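Local coordinates for TIR-NB-LRR type resistance protein RPV1 (Vitis rotundifolia, PDB 5KU7) that belongs to the TIR-NB-LRR class of plant disease-resistance proteins and is represented here by its TIR domain, a flavodoxin-like module of the kind used in immune signalling, at residues A[82-85]-A[86-90]; A[154-157]-A[158-161]. All blocks are in the same frame, centred on the assembly; numbering follows the deposited sequence.

Contact 1 of 2, residues A[82-85]-A[86-90]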
loop_
_atom_site.group_PDB
_atom_site.type_symbol
_atom_site.label_atom_id
_atom_site.label_comp_id
_atom_site.label_asym_id
_atom_site.label_seq_id
_atom_site.Cartn_x
_atom_site.Cartn_y
_atom_site.Cartn_z
ATOM N N LEU A 82 4.808 -10.056 -20.598
ATOM C CA LEU A 82 6.231 -9.969 -20.350
ATOM C C LEU A 82 7.048 -10.288 -21.582
ATOM O O LEU A 82 8.090 -9.673 -21.806
ATOM C CB LEU A 82 6.630 -10.919 -19.215
ATOM C CG LEU A 82 8.089 -10.807 -18.777
ATOM C CD1 LEU A 82 8.423 -9.384 -18.339
ATOM C CD2 LEU A 82 8.387 -11.811 -17.680
ATOM N N VAL A 83 6.592 -11.258 -22.370
ATOM C CA VAL A 83 7.288 -11.616 -23.617
ATOM C C VAL A 83 7.290 -10.436 -24.574
ATOM O O VAL A 83 8.316 -10.102 -25.155
ATOM C CB VAL A 83 6.652 -12.830 -24.308
ATOM C CG1 VAL A 83 7.283 -13.044 -25.684
ATOM C CG2 VAL A 83 6.812 -14.077 -23.448
ATOM N N LYS A 84 6.132 -9.800 -24.731
ATOM C CA LYS A 84 6.017 -8.609 -25.567
ATOM C C LYS A 84 6.963 -7.513 -25.092
ATOM O O LYS A 84 7.634 -6.871 -25.892
ATOM C CB LYS A 84 4.582 -8.070 -25.558
ATOM C CG LYS A 84 4.416 -6.833 -26.426
ATOM C CD LYS A 84 4.679 -7.196 -27.930
ATOM C CE LYS A 84 4.536 -5.976 -28.834
ATOM N NZ LYS A 84 4.631 -6.318 -30.301
ATOM N N ILE A 85 7.000 -7.306 -23.781
ATOM C CA ILE A 85 7.844 -6.290 -23.167
ATOM C C ILE A 85 9.309 -6.524 -23.486
ATOM O O ILE A 85 10.041 -5.602 -23.834
ATOM C CB ILE A 85 7.646 -6.275 -21.634
ATOM C CG1 ILE A 85 6.294 -5.644 -21.299
ATOM C CG2 ILE A 85 8.767 -5.520 -20.947
ATOM C CD1 ILE A 85 5.783 -5.948 -19.892
ATOM N N MET A 86 9.733 -7.771 -23.378
ATOM C CA MET A 86 11.121 -8.099 -23.630
ATOM C C MET A 86 11.474 -8.031 -25.118
ATOM O O MET A 86 12.612 -7.708 -25.474
ATOM C CB MET A 86 11.424 -9.472 -23.050
ATOM C CG MET A 86 11.242 -9.522 -21.535
ATOM S SD MET A 86 12.111 -8.184 -20.669
ATOM C CE MET A 86 13.802 -8.533 -21.132
ATOM N N GLU A 87 10.502 -8.338 -25.980
ATOM C CA GLU A 87 10.666 -8.207 -27.433
ATOM C C GLU A 87 10.868 -6.749 -27.841
ATOM O O GLU A 87 11.692 -6.444 -28.699
ATOM C CB GLU A 87 9.456 -8.802 -28.158
ATOM C CG GLU A 87 9.361 -10.317 -28.044
ATOM C CD GLU A 87 8.186 -10.899 -28.798
ATOM O OE1 GLU A 87 7.353 -10.121 -29.309
ATOM O OE2 GLU A 87 8.103 -12.142 -28.883
ATOM N N CYS A 88 10.096 -5.848 -27.239
ATOM C CA CYS A 88 10.230 -4.417 -27.512
ATOM C C CYS A 88 11.562 -3.928 -26.989
ATOM O O CYS A 88 12.065 -2.885 -27.396
ATOM C CB CYS A 88 9.115 -3.612 -26.849
ATOM S SG CYS A 88 7.491 -3.983 -27.467
ATOM N N GLN A 89 12.113 -4.698 -26.064
ATOM C CA GLN A 89 13.369 -4.365 -25.426
ATOM C C GLN A 89 14.531 -4.640 -26.371
ATOM O O GLN A 89 15.445 -3.832 -26.485
ATOM C CB GLN A 89 13.497 -5.161 -24.133
ATOM C CG GLN A 89 14.264 -4.478 -23.052
ATOM C CD GLN A 89 15.599 -5.101 -22.815
ATOM O OE1 GLN A 89 16.079 -5.882 -23.627
ATOM N NE2 GLN A 89 16.192 -4.801 -21.667
ATOM N N LYS A 90 14.490 -5.791 -27.042
ATOM C CA LYS A 90 15.477 -6.140 -28.063
ATOM C C LYS A 90 15.311 -5.277 -29.315
ATOM O O LYS A 90 16.218 -4.561 -29.708
ATOM C CB LYS A 90 15.347 -7.616 -28.448
ATOM C CG LYS A 90 15.271 -8.580 -27.275
ATOM C CD LYS A 90 15.269 -10.035 -27.750
ATOM C CE LYS A 90 14.779 -10.976 -26.651
ATOM N NZ LYS A 90 13.345 -10.733 -26.327
#

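Contact 2 of 2, residues A[154-157]-A[158-161]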
loop_
_atom_site.group_PDB
_atom_site.type_symbol
_atom_site.label_atom_id
_atom_site.label_comp_id
_atom_site.label_asym_id
_atom_site.label_seq_id
_atom_site.Cartn_x
_atom_site.Cartn_y
_atom_site.Cartn_z
ATOM N N GLU A 154 6.871 1.313 2.988
ATOM C CA GLU A 154 6.583 1.092 1.569
ATOM C C GLU A 154 6.560 2.384 0.760
ATOM O O GLU A 154 6.962 2.385 -0.393
ATOM C CB GLU A 154 5.272 0.330 1.403
ATOM C CG GLU A 154 5.087 -0.287 -0.009
ATOM C CD GLU A 154 3.914 -1.243 -0.050
ATOM O OE1 GLU A 154 4.148 -2.468 0.089
ATOM O OE2 GLU A 154 2.752 -0.767 -0.198
ATOM N N SER A 155 6.112 3.493 1.343
ATOM C CA SER A 155 6.103 4.741 0.578
ATOM C C SER A 155 7.528 5.194 0.243
ATOM O O SER A 155 7.768 5.836 -0.778
ATOM C CB SER A 155 5.356 5.848 1.326
ATOM O OG SER A 155 6.135 6.334 2.393
ATOM N N ASN A 156 8.479 4.843 1.094
ATOM C CA ASN A 156 9.866 5.192 0.834
ATOM C C ASN A 156 10.478 4.320 -0.223
ATOM O O ASN A 156 11.293 4.780 -0.996
ATOM C CB ASN A 156 10.689 5.095 2.113
ATOM C CG ASN A 156 10.736 6.398 2.834
ATOM O OD1 ASN A 156 9.949 6.627 3.745
ATOM N ND2 ASN A 156 11.626 7.293 2.403
ATOM N N GLN A 157 10.110 3.043 -0.200
ATOM C CA GLN A 157 10.460 2.116 -1.257
ATOM C C GLN A 157 9.980 2.661 -2.579
ATOM O O GLN A 157 10.714 2.677 -3.548
ATOM C CB GLN A 157 9.841 0.739 -1.009
ATOM C CG GLN A 157 10.522 -0.052 0.121
ATOM C CD GLN A 157 9.757 -1.321 0.427
ATOM O OE1 GLN A 157 8.519 -1.329 0.420
ATOM N NE2 GLN A 157 10.474 -2.412 0.644
ATOM N N ILE A 158 8.745 3.136 -2.594
ATOM C CA ILE A 158 8.145 3.671 -3.804
ATOM C C ILE A 158 8.780 4.990 -4.248
ATOM O O ILE A 158 8.983 5.211 -5.439
ATOM C CB ILE A 158 6.634 3.891 -3.620
ATOM C CG1 ILE A 158 5.907 2.548 -3.594
ATOM C CG2 ILE A 158 6.097 4.799 -4.726
ATOM C CD1 ILE A 158 4.415 2.664 -3.761
ATOM N N LYS A 159 9.061 5.877 -3.299
ATOM C CA LYS A 159 9.704 7.141 -3.632
ATOM C C LYS A 159 11.067 6.886 -4.270
ATOM O O LYS A 159 11.458 7.539 -5.244
ATOM C CB LYS A 159 9.855 8.023 -2.387
ATOM C CG LYS A 159 10.578 9.349 -2.639
ATOM C CD LYS A 159 10.758 10.168 -1.351
ATOM C CE LYS A 159 11.827 9.563 -0.434
ATOM N NZ LYS A 159 12.195 10.460 0.710
ATOM N N GLU A 160 11.781 5.912 -3.727
ATOM C CA GLU A 160 13.104 5.586 -4.228
ATOM C C GLU A 160 13.031 5.052 -5.680
ATOM O O GLU A 160 13.765 5.499 -6.559
ATOM C CB GLU A 160 13.759 4.578 -3.295
ATOM C CG GLU A 160 14.945 3.888 -3.882
ATOM C CD GLU A 160 15.615 2.981 -2.888
ATOM O OE1 GLU A 160 15.205 2.995 -1.698
ATOM O OE2 GLU A 160 16.549 2.261 -3.302
ATOM N N ILE A 161 12.106 4.133 -5.925
ATOM C CA ILE A 161 11.898 3.564 -7.245
ATOM C C ILE A 161 11.505 4.616 -8.284
ATOM O O ILE A 161 12.056 4.686 -9.393
ATOM C CB ILE A 161 10.807 2.484 -7.185
ATOM C CG1 ILE A 161 11.307 1.275 -6.390
ATOM C CG2 ILE A 161 10.349 2.083 -8.595
ATOM C CD1 ILE A 161 10.197 0.372 -5.923
#

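Contact 1 of 2, residues A[82-85]-A[86-90]
Val83 lays its CG1 methyl against the carboxylate of Glu87, one turn further along the helix, with CG1 at 3.4 Å from OE2 of Glu87. Glu87 keeps CG anti to its own carbonyl carbon (chi1 -69°) and runs extended from there, which sends the chain back over the preceding turn, CG passing 3.1 Å from Val83 O. Its OE2 then goes on to a salt bridge with Arg132, while Val83 itself packs on Trp133 and Ala136 of helix 130-141.

Lys84 is bent at chi2 (64°), and its aliphatic part crosses Glu87 at about a right angle, CE coming to rest 3.8 Å from Cys88 SG. The ammonium is not in contact with Glu87: NZ stays 4.8 Å from OE1 of Glu87, and its salt bridge is made to Glu59. Each of the two neighbouring charges thus has an opposite partner outside the segments, acidic Glu59 for Lys84 and basic Arg132 for Glu87.

On the inner side, Met86 folds back on itself; its CG lies 4.3 Å from Leu82 CD1, and its SD is equally far from Ile85 CG2. Leu82 and Ile85 continue inward to strand 61-68. Beneath the side chains, the amides of Met86, Glu87 and Cys88 bond to the carbonyls four residues back, with Glu87 N to Val83 O at 2.9 Å; the fourth such bond between the segments, from Gln89 N to Ile85 O, is weak.

This is the i to i+4 pattern of an amphipathic helix, here the crossover helix 76-91 of a right-handed beta-alpha-beta unit in the flavodoxin-like TIR fold.

Contact 2 of 2, residues A[154-157]-A[158-161]
Asn156 and Lys159 lie side by side and point the same way, ND2 of Asn156 standing 3.6 Å from both NZ and CE of Lys159. Both nitrogens are donors, so the approach of this exposed pair is one of neighbouring side chains and not a hydrogen bond.

The carbonyls are used by the turn that follows. Ile158 N bonds to Glu154 O at 2.9 Å and Lys159 N to Ser155 O at 2.8 Å; Glu160 N reaches Asn156 O at 3.0 Å, and Ile161 N meets Gln157 O at 3.1 Å, the straightest of the four with an N-H...O angle of 163°. Against the same carbonyl of Gln157 lies Ile161, whose CG1, anti to its carbonyl carbon (chi1 -68°), turns back to 3.2 Å from Gln157 O. Ile158 repeats this one turn earlier, its CG1 at 3.4 Å from Glu154 O, and faces Phe23, His26 and Ala30 of helix 23-33.

Three polar side chains, Glu154, Ser155 and Gln157, find their partners outside the segments. The buried carboxylate of Glu154 is held on both oxygens, OE1 by the hydroxyl of Tyr101 and OE2 by NE2 of His26 of the second subunit. Ser155 OG pairs with Asp25 OD2 of that same subunit, whereas Gln157 NE2 donates to the backbone oxygen of Leu149, close to strand 146-148.

This is the N-terminal end of a helix at a subunit interface: the first two turns of the C-terminal helix 154-175 of a TIR domain, packed on helix 23-33 within its own chain and hydrogen-bonded to the second subunit.

From the N terminus, the chain passes through strand 61-68 into helix 76-91, where contact 1 lies, then through strand 95-101, helix 130-141 and edge strand 146-148 before reaching contact 2 at the start of helix 154-175. Each contact joins adjacent turns of a single helix and closes no long loop; the two follow in series, neither nesting nor crossing. The centres of contact 1 and contact 2 are about 26 Å apart, on opposite sides of the chain's centre. Contact 1 belongs to the crossover between two sheet strands and borders helices 52-59 and 130-141, while contact 2 ties the last helix to helix 23-33, strand 146-148 and the second subunit.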